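Local atomic coordinates of B-agarase (PDB entry 4BQ2), a protein that hydrolyses the beta-1,4 linkages of agarose, acting from the chain end as an exo-beta-agarase of glycoside hydrolase family 50. Residues G447-F450 against W451-P455; A550-D553 against L554-V558; P562-D565 against T566-A569; A579-Y582 against F583-H587. All coordinates share one frame; numbering follows the deposited sequence.

In the fold
From the N-terminal side, contact 1 (447-455) comes first, rounding the connection that joins strand 443-444 to its antiparallel partner, strand 454-455. About a hundred residues later contact 2 (550-558) closes the end of helix 549-552, and contact 3 (562-569) follows almost at once, opening helix 565-593. Contact 4 (579-587) lies further along that same helix. The four succeed one another in the chain; none encloses or crosses another. Contacts 2 and 3 take up most of the linker between the two helices, their centres about 17 Å apart. Contact 4 brings the long helix back to contact 1, where Pro455 CG packs on Tyr582 CD1 at 4.2 Å.

Contact 1 of 4, residues G447-F450 against W451-P455; sequences GADF and WGAMP
Phe450 sets the edge of its ring against one face of the neighbouring Trp451 indole in a T-shaped (edge-to-face) pair, the ring planes at 75° and the Phe450 centroid 4.9 Å from that of the Trp451 six-membered ring. Phe450 CD2 makes the touch, 3.7 Å from Trp451 CD2 and over the middle of the indole, with CE2 beside it. Different first torsions let adjacent residues do this: Phe450 carries CG anti to its N (chi1 -170°), whereas Trp451 carries CG anti to its carbonyl carbon (chi1 -67°), and the two side chains run side by side in the same direction. His366 meets both rings, and Trp451 NE1 is hydrogen-bonded to Glu491 OE1, which should limit rotation of the indole; a glycerol, probably from the crystallisation liquor, lies close to the Trp451 side chain and may mark a pocket. The segment forms the connection of a two-stranded antiparallel hairpin, strand 443-444 with strand 454-455, and Met454 pairs with Val444 through the backbone. On the inner side of the bend Asp449 lays its CB 3.2 Å from Gly452 O. Its carboxylate reaches over the returning chain, OD2 lying 3.7 Å from Ala453 CA and OD1 3.8 Å from Met454 CG. Both oxygens are held by serines just upstream, OD1 by Ser446 OG and OD2 by Ser445 OG.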
loop_
_atom_site.group_PDB
_atom_site.type_symbol
_atom_site.label_atom_id
_atom_site.label_comp_id
_atom_site.label_asym_id
_atom_site.label_seq_id
_atom_site.Cartn_x
_atom_site.Cartn_y
_atom_site.Cartn_z
ATOM N N GLY A 447 3.122 -9.380 17.904
ATOM C CA GLY A 447 1.756 -9.735 18.318
ATOM C C GLY A 447 0.699 -9.383 17.280
ATOM O O GLY A 447 -0.488 -9.669 17.466
ATOM N N ALA A 448 1.107 -8.744 16.184
ATOM C CA ALA A 448 0.169 -8.350 15.111
ATOM C C ALA A 448 0.911 -8.218 13.793
ATOM O O ALA A 448 0.733 -7.232 13.050
ATOM C CB ALA A 448 -0.550 -7.045 15.450
ATOM N N ASP A 449 1.763 -9.208 13.523
ATOM C CA ASP A 449 2.618 -9.199 12.348
ATOM C C ASP A 449 1.738 -9.334 11.117
ATOM O O ASP A 449 0.952 -10.301 10.996
ATOM C CB ASP A 449 3.597 -10.371 12.394
ATOM C CG ASP A 449 4.482 -10.351 13.612
ATOM O OD1 ASP A 449 4.844 -9.256 14.106
ATOM O OD2 ASP A 449 4.833 -11.463 14.066
ATOM N N PHE A 450 1.878 -8.371 10.211
ATOM C CA PHE A 450 1.051 -8.319 9.035
ATOM C C PHE A 450 1.584 -9.128 7.845
ATOM O O PHE A 450 1.059 -10.194 7.509
ATOM C CB PHE A 450 0.751 -6.868 8.630
ATOM C CG PHE A 450 -0.299 -6.794 7.572
ATOM C CD1 PHE A 450 -1.632 -7.067 7.897
ATOM C CD2 PHE A 450 0.045 -6.568 6.234
ATOM C CE1 PHE A 450 -2.613 -7.068 6.924
ATOM C CE2 PHE A 450 -0.943 -6.552 5.253
ATOM C CZ PHE A 450 -2.271 -6.814 5.600
ATOM N N TRP A 451 2.608 -8.620 7.177
ATOM C CA TRP A 451 3.162 -9.342 6.008
ATOM C C TRP A 451 3.840 -10.679 6.372
ATOM O O TRP A 451 3.946 -11.573 5.533
ATOM C CB TRP A 451 4.134 -8.432 5.259
ATOM C CG TRP A 451 3.507 -7.221 4.583
ATOM C CD1 TRP A 451 3.840 -5.901 4.785
ATOM C CD2 TRP A 451 2.490 -7.227 3.563
ATOM N NE1 TRP A 451 3.091 -5.092 3.970
ATOM C CE2 TRP A 451 2.244 -5.879 3.216
ATOM C CE3 TRP A 451 1.750 -8.244 2.926
ATOM C CZ2 TRP A 451 1.289 -5.511 2.246
ATOM C CZ3 TRP A 451 0.805 -7.884 1.957
ATOM C CH2 TRP A 451 0.585 -6.524 1.626
ATOM N N GLY A 452 4.296 -10.819 7.615
ATOM C CA GLY A 452 5.062 -11.991 8.038
ATOM C C GLY A 452 5.674 -11.773 9.397
ATOM O O GLY A 452 5.659 -10.654 9.925
ATOM N N ALA A 453 6.213 -12.837 9.981
ATOM C CA ALA A 453 6.849 -12.746 11.297
ATOM C C ALA A 453 8.128 -11.901 11.232
ATOM O O ALA A 453 8.776 -11.805 10.174
ATOM C CB ALA A 453 7.178 -14.140 11.816
ATOM N N MET A 454 8.505 -11.335 12.370
ATOM C CA MET A 454 9.693 -10.472 12.462
ATOM C C MET A 454 10.951 -11.304 12.722
ATOM O O MET A 454 10.883 -12.355 13.394
ATOM C CB MET A 454 9.472 -9.419 13.550
ATOM C CG MET A 454 8.440 -8.380 13.152
ATOM S SD MET A 454 8.988 -7.349 11.754
ATOM C CE MET A 454 10.139 -6.261 12.609
ATOM N N PRO A 455 12.103 -10.859 12.178
ATOM C CA PRO A 455 13.308 -11.632 12.315
ATOM C C PRO A 455 13.917 -11.500 13.700
ATOM O O PRO A 455 13.823 -10.436 14.311
ATOM C CB PRO A 455 14.258 -10.988 11.275
ATOM C CG PRO A 455 13.801 -9.550 11.201
ATOM C CD PRO A 455 12.295 -9.671 11.316
#

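Contact 2 of 4, residues A550-D553 against L554-V558; sequences AEFD and LGVDV
A type I beta turn from Phe552 to Gly555 ends the short helix 549-552, and across it the Phe552 ring meets a methyl of Val556. Val556 CG2 lies 3.8 Å from Phe552 CD1 and also 3.7 Å from the carbonyl oxygen Phe552 O, while the two side chains cross at about a right angle. CG2 is the valine branch beside the backbone N, CG1 standing anti to that N (chi1 169°). Two backbone bonds of i to i+3 spacing finish the helix: Leu554 N donates to Glu551 O at 3.1 Å, and Gly555 N donates to Phe552 O, also at 3.1 Å. Gly555 then takes a positive phi (106°), backbone angles at which a CB would press on the preceding carbonyl oxygen, and the chain leaves towards helix 565-593. Among the short helices here, Phe552 is buried, packed among Leu511, Leu528 and Leu538, with Arg521 in a cation-pi contact. On the exposed flank Leu554 bends back over the helix end. Its CG sits 3.5 Å from Ala550 O, and the Leu554 side chain crosses the extended one of Glu551, Leu554 CD1 lying 4.1 Å from Glu551 CG. Glu551 OE1 is hydrogen-bonded to Ser547 N. Asp553, whose CB bond leads away from 554-558, is bound through OD2 to Lys529 in a salt bridge and through OD1 to Ser525 OG in a hydrogen bond.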
loop_
_atom_site.group_PDB
_atom_site.type_symbol
_atom_site.label_atom_id
_atom_site.label_comp_id
_atom_site.label_asym_id
_atom_site.label_seq_id
_atom_site.Cartn_x
_atom_site.Cartn_y
_atom_site.Cartn_z
ATOM N N ALA A 550 16.556 -15.993 37.132
ATOM C CA ALA A 550 16.302 -17.261 36.471
ATOM C C ALA A 550 14.811 -17.467 36.191
ATOM O O ALA A 550 14.445 -17.956 35.110
ATOM C CB ALA A 550 16.888 -18.414 37.269
ATOM N N GLU A 551 13.949 -17.071 37.133
ATOM C CA GLU A 551 12.499 -17.074 36.875
ATOM C C GLU A 551 12.118 -16.018 35.830
ATOM O O GLU A 551 11.266 -16.243 34.965
ATOM C CB GLU A 551 11.680 -16.856 38.153
ATOM C CG GLU A 551 10.193 -17.146 37.960
ATOM C CD GLU A 551 9.374 -17.132 39.259
ATOM O OE1 GLU A 551 9.716 -16.397 40.219
ATOM O OE2 GLU A 551 8.372 -17.872 39.307
ATOM N N PHE A 552 12.740 -14.846 35.922
ATOM C CA PHE A 552 12.524 -13.817 34.916
ATOM C C PHE A 552 12.834 -14.384 33.517
ATOM O O PHE A 552 12.075 -14.160 32.555
ATOM C CB PHE A 552 13.416 -12.608 35.188
ATOM C CG PHE A 552 13.390 -11.606 34.080
ATOM C CD1 PHE A 552 12.371 -10.666 34.013
ATOM C CD2 PHE A 552 14.346 -11.647 33.073
ATOM C CE1 PHE A 552 12.329 -9.745 32.982
ATOM C CE2 PHE A 552 14.305 -10.731 32.028
ATOM C CZ PHE A 552 13.299 -9.777 31.991
ATOM N N ASP A 553 13.935 -15.128 33.421
ATOM C CA ASP A 553 14.386 -15.710 32.141
ATOM C C ASP A 553 13.587 -16.898 31.630
ATOM O O ASP A 553 13.939 -17.484 30.591
ATOM C CB ASP A 553 15.876 -16.037 32.179
ATOM C CG ASP A 553 16.747 -14.780 32.079
ATOM O OD1 ASP A 553 16.281 -13.744 31.526
ATOM O OD2 ASP A 553 17.899 -14.824 32.561
ATOM N N LEU A 554 12.511 -17.248 32.341
ATOM C CA LEU A 554 11.536 -18.229 31.837
ATOM C C LEU A 554 10.483 -17.580 30.952
ATOM O O LEU A 554 9.712 -18.271 30.298
ATOM C CB LEU A 554 10.802 -18.937 32.989
ATOM C CG LEU A 554 11.615 -19.713 34.021
ATOM C CD1 LEU A 554 10.698 -20.063 35.192
ATOM C CD2 LEU A 554 12.258 -20.951 33.415
ATOM N N GLY A 555 10.436 -16.250 30.947
ATOM C CA GLY A 555 9.373 -15.542 30.270
ATOM C C GLY A 555 8.404 -14.963 31.279
ATOM O O GLY A 555 8.001 -15.631 32.224
ATOM N N VAL A 556 8.030 -13.711 31.065
ATOM C CA VAL A 556 7.156 -12.967 31.973
ATOM C C VAL A 556 6.050 -12.337 31.135
ATOM O O VAL A 556 6.341 -11.656 30.130
ATOM C CB VAL A 556 7.927 -11.818 32.656
ATOM C CG1 VAL A 556 6.972 -10.875 33.398
ATOM C CG2 VAL A 556 9.021 -12.368 33.560
ATOM N N ASP A 557 4.805 -12.563 31.564
ATOM C CA ASP A 557 3.596 -12.083 30.878
ATOM C C ASP A 557 3.255 -10.581 31.169
ATOM O O ASP A 557 2.265 -10.222 31.842
ATOM C CB ASP A 557 2.442 -13.044 31.188
ATOM C CG ASP A 557 1.160 -12.688 30.469
ATOM O OD1 ASP A 557 1.199 -12.044 29.398
ATOM O OD2 ASP A 557 0.092 -13.070 30.989
ATOM N N VAL A 558 4.101 -9.707 30.647
ATOM C CA VAL A 558 3.929 -8.262 30.794
ATOM C C VAL A 558 2.681 -7.781 30.071
ATOM O O VAL A 558 2.171 -6.698 30.346
ATOM C CB VAL A 558 5.192 -7.505 30.350
ATOM C CG1 VAL A 558 6.302 -7.705 31.373
ATOM C CG2 VAL A 558 5.654 -7.958 28.967
#

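Contact 3 of 4, residues P562-D565 against T566-A569; sequences PVTD and TLRA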
loop_
_atom_site.group_PDB
_atom_site.type_symbol
_atom_site.label_atom_id
_atom_site.label_comp_id
_atom_site.label_asym_id
_atom_site.label_seq_id
_atom_site.Cartn_x
_atom_site.Cartn_y
_atom_site.Cartn_z
ATOM N N PRO A 562 -0.652 -3.132 33.225
ATOM C CA PRO A 562 -0.932 -1.810 32.647
ATOM C C PRO A 562 0.379 -1.130 32.284
ATOM O O PRO A 562 1.398 -1.353 32.955
ATOM C CB PRO A 562 -1.649 -1.062 33.776
ATOM C CG PRO A 562 -1.270 -1.764 35.043
ATOM C CD PRO A 562 -0.907 -3.188 34.682
ATOM N N VAL A 563 0.377 -0.333 31.223
ATOM C CA VAL A 563 1.592 0.389 30.847
ATOM C C VAL A 563 1.839 1.541 31.828
ATOM O O VAL A 563 1.029 2.457 31.938
ATOM C CB VAL A 563 1.564 0.921 29.396
ATOM C CG1 VAL A 563 2.963 1.332 28.970
ATOM C CG2 VAL A 563 1.033 -0.137 28.426
ATOM N N THR A 564 2.947 1.450 32.555
ATOM C CA THR A 564 3.361 2.467 33.530
ATOM C C THR A 564 4.633 3.139 33.016
ATOM O O THR A 564 5.181 2.719 31.987
ATOM C CB THR A 564 3.663 1.834 34.901
ATOM O OG1 THR A 564 4.701 0.852 34.744
ATOM C CG2 THR A 564 2.424 1.209 35.488
ATOM N N ASP A 565 5.134 4.138 33.748
ATOM C CA ASP A 565 6.353 4.865 33.345
ATOM C C ASP A 565 7.546 3.947 33.186
ATOM O O ASP A 565 8.300 4.070 32.216
ATOM C CB ASP A 565 6.663 5.985 34.350
ATOM C CG ASP A 565 5.584 7.080 34.343
ATOM O OD1 ASP A 565 4.937 7.243 33.287
ATOM O OD2 ASP A 565 5.347 7.738 35.388
ATOM N N THR A 566 7.736 3.036 34.147
ATOM C CA THR A 566 8.905 2.153 34.109
ATOM C C THR A 566 8.762 1.146 32.966
ATOM O O THR A 566 9.711 0.973 32.192
ATOM C CB THR A 566 9.174 1.424 35.461
ATOM O OG1 THR A 566 7.980 0.777 35.903
ATOM C CG2 THR A 566 9.607 2.401 36.539
ATOM N N LEU A 567 7.592 0.497 32.853
ATOM C CA LEU A 567 7.344 -0.425 31.749
ATOM C C LEU A 567 7.505 0.267 30.395
ATOM O O LEU A 567 8.212 -0.237 29.523
ATOM C CB LEU A 567 5.956 -1.100 31.856
ATOM C CG LEU A 567 5.856 -2.263 32.846
ATOM C CD1 LEU A 567 4.408 -2.733 32.964
ATOM C CD2 LEU A 567 6.787 -3.416 32.448
ATOM N N ARG A 568 6.931 1.459 30.227
ATOM C CA ARG A 568 7.165 2.190 28.983
ATOM C C ARG A 568 8.668 2.448 28.685
ATOM O O ARG A 568 9.143 2.215 27.556
ATOM C CB ARG A 568 6.393 3.510 28.982
ATOM C CG ARG A 568 6.522 4.260 27.683
ATOM C CD ARG A 568 5.827 5.624 27.759
ATOM N NE ARG A 568 4.448 5.485 28.233
ATOM C CZ ARG A 568 3.404 5.209 27.453
ATOM N NH1 ARG A 568 3.570 5.055 26.138
ATOM N NH2 ARG A 568 2.191 5.081 27.991
ATOM N N ALA A 569 9.411 2.921 29.689
ATOM C CA ALA A 569 10.844 3.209 29.517
ATOM C C ALA A 569 11.591 1.953 29.087
ATOM O O ALA A 569 12.465 2.001 28.212
ATOM C CB ALA A 569 11.446 3.768 30.807
#
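Three hydrogen bonds start helix 565-593 where Thr564, at the N-cap, meets the first turn. Thr564 O takes the Arg568 N-H at 2.8 Å, a nearly straight bond (170°). Asp565 O receives Ala569 N at 3.0 Å, the next i to i+4 bond. The third is the capping bond proper: Thr564 OG1 accepts from Leu567 N, but weakly, at 3.5 Å. With chi1 at 59°, OG1 is tucked between the backbone N and the carbonyl carbon of its own residue, and so it faces the amide that the helix start leaves without a carbonyl partner. Thr566 has the same type of rotamer, and its side chain runs alongside that of Thr564 in the same direction.

Among the packing contacts, the Leu567 side chain reaches back along the incoming chain, CD1 lying 3.3 Å from Pro562 O, with its CB 3.7 Å from Thr564 OG1. Val563 CG1 sits over one face of the Arg568 guanidinium, displaced toward the rim and 4.0 Å from NH2, the two side chains crossing at about a right angle. Arg568 leaves the backbone extended and bends at chi3 (-52°), which lays the flat group across that methyl.

The polar ends of Arg568 and Thr566 have partners outside the segments: Arg568 NH1 forms a salt bridge with Asp500 OD1, where helix 500-503 begins. Thr566 OG1 bonds to Ala541 O of helix 535-542, and Thr566 and Ala569 touch Tyr532 and Lys531 of helix 519-532, so the start of the long helix lies against both.

Contact 4 of 4, residues A579-Y582 against F583-H587; sequences ADQY and FKVVH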
loop_
_atom_site.group_PDB
_atom_site.type_symbol
_atom_site.label_atom_id
_atom_site.label_comp_id
_atom_site.label_asym_id
_atom_site.label_seq_id
_atom_site.Cartn_x
_atom_site.Cartn_y
_atom_site.Cartn_z
ATOM N N ALA A 579 15.619 -2.642 17.051
ATOM C CA ALA A 579 15.762 -1.885 15.805
ATOM C C ALA A 579 17.220 -1.492 15.467
ATOM O O ALA A 579 17.633 -1.599 14.304
ATOM C CB ALA A 579 14.846 -0.679 15.798
ATOM N N ASP A 580 18.001 -1.061 16.461
ATOM C CA ASP A 580 19.437 -0.833 16.225
ATOM C C ASP A 580 20.159 -2.051 15.640
ATOM O O ASP A 580 20.940 -1.920 14.688
ATOM C CB ASP A 580 20.144 -0.453 17.521
ATOM C CG ASP A 580 19.942 1.002 17.915
ATOM O OD1 ASP A 580 19.509 1.842 17.088
ATOM O OD2 ASP A 580 20.235 1.317 19.091
ATOM N N GLN A 581 19.870 -3.230 16.192
ATOM C CA GLN A 581 20.501 -4.461 15.733
ATOM C C GLN A 581 20.045 -4.853 14.326
ATOM O O GLN A 581 20.877 -5.338 13.509
ATOM C CB GLN A 581 20.277 -5.596 16.753
ATOM C CG GLN A 581 20.848 -6.948 16.349
ATOM C CD GLN A 581 22.381 -7.031 16.312
ATOM O OE1 GLN A 581 23.099 -6.148 16.801
ATOM N NE2 GLN A 581 22.886 -8.120 15.737
ATOM N N TYR A 582 18.740 -4.665 14.043
ATOM C CA TYR A 582 18.215 -4.909 12.699
ATOM C C TYR A 582 19.000 -4.055 11.680
ATOM O O TYR A 582 19.576 -4.588 10.702
ATOM C CB TYR A 582 16.702 -4.602 12.601
ATOM C CG TYR A 582 16.223 -4.674 11.160
ATOM C CD1 TYR A 582 15.876 -5.900 10.570
ATOM C CD2 TYR A 582 16.170 -3.527 10.369
ATOM C CE1 TYR A 582 15.466 -5.957 9.235
ATOM C CE2 TYR A 582 15.797 -3.584 9.038
ATOM C CZ TYR A 582 15.448 -4.797 8.479
ATOM O OH TYR A 582 15.067 -4.808 7.164
ATOM N N PHE A 583 19.042 -2.737 11.920
ATOM C CA PHE A 583 19.668 -1.801 10.968
ATOM C C PHE A 583 21.178 -1.898 10.894
ATOM O O PHE A 583 21.739 -1.739 9.807
ATOM C CB PHE A 583 19.214 -0.349 11.204
ATOM C CG PHE A 583 17.802 -0.102 10.794
ATOM C CD1 PHE A 583 17.460 -0.112 9.443
ATOM C CD2 PHE A 583 16.786 0.071 11.748
ATOM C CE1 PHE A 583 16.142 0.048 9.047
ATOM C CE2 PHE A 583 15.454 0.264 11.349
ATOM C CZ PHE A 583 15.141 0.264 9.994
ATOM N N LYS A 584 21.808 -2.223 12.026
ATOM C CA LYS A 584 23.250 -2.509 12.103
ATOM C C LYS A 584 23.605 -3.666 11.181
ATOM O O LYS A 584 24.508 -3.553 10.325
ATOM C CB LYS A 584 23.709 -2.812 13.537
ATOM C CG LYS A 584 25.239 -2.885 13.687
ATOM C CD LYS A 584 25.671 -3.220 15.111
ATOM C CE LYS A 584 27.174 -3.446 15.204
ATOM N NZ LYS A 584 27.543 -4.335 16.362
ATOM N N VAL A 585 22.882 -4.768 11.317
ATOM C CA VAL A 585 23.181 -5.961 10.518
ATOM C C VAL A 585 22.914 -5.720 9.035
ATOM O O VAL A 585 23.739 -6.088 8.186
ATOM C CB VAL A 585 22.403 -7.199 11.008
ATOM C CG1 VAL A 585 22.479 -8.339 10.002
ATOM C CG2 VAL A 585 22.963 -7.660 12.327
ATOM N N VAL A 586 21.783 -5.103 8.723
ATOM C CA VAL A 586 21.458 -4.873 7.307
ATOM C C VAL A 586 22.427 -3.891 6.654
ATOM O O VAL A 586 22.936 -4.150 5.536
ATOM C CB VAL A 586 20.006 -4.435 7.093
ATOM C CG1 VAL A 586 19.778 -3.953 5.656
ATOM C CG2 VAL A 586 19.066 -5.596 7.378
ATOM N N HIS A 587 22.694 -2.787 7.339
ATOM C CA HIS A 587 23.641 -1.819 6.818
ATOM C C HIS A 587 25.003 -2.481 6.592
ATOM O O HIS A 587 25.631 -2.263 5.558
ATOM C CB HIS A 587 23.792 -0.614 7.739
ATOM C CG HIS A 587 24.912 0.280 7.346
ATOM N ND1 HIS A 587 26.147 0.231 7.947
ATOM C CD2 HIS A 587 24.996 1.223 6.379
ATOM C CE1 HIS A 587 26.942 1.116 7.377
ATOM N NE2 HIS A 587 26.275 1.719 6.413
#
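Tyr582 throws its ring out with CG anti to its N (chi1 172°), and the next residue, Phe583, sets CG anti to its carbonyl carbon (chi1 -72°), which turns the two rings onto one another. Within the long alpha-helix 565-593 they form a T-shaped (edge-to-face) pair with perpendicular planes, centroids 4.9 Å apart. The tyrosine supplies the edge: its CD2 stands over the centre of the Phe583 ring, and CE2 comes 3.6 Å from Phe583 CE1. One turn on, Val586 covers a face of the Tyr582 ring in a CH-pi contact, CG2 lying 4.1 Å from the Tyr582 ring centroid and displaced toward the rim. The phenol is thus gripped by an aromatic neighbour at its edge and a methyl on its face, while its OH is hydrogen-bonded to Asp489 OD2. Regular i to i+4 backbone bonds hold the spacing, among them Phe583 N to Ala579 O at 3.0 Å and Val586 N to Tyr582 O, also at 3.0 Å.

Phe583 is directed to helix 611-620, meeting Ala617 and Tyr620, and to Tyr599 of strand 598-599. The Val585 flank instead packs on helix 460-477 through Phe462 and Ala466, so the helix touches all three elements. On that flank Gln581 bends at chi2 (68°), which brings its amide back over the next turn. Its NE2 is hydrogen-bonded to Val457 O and lies 3.4 Å from Val585 CG2.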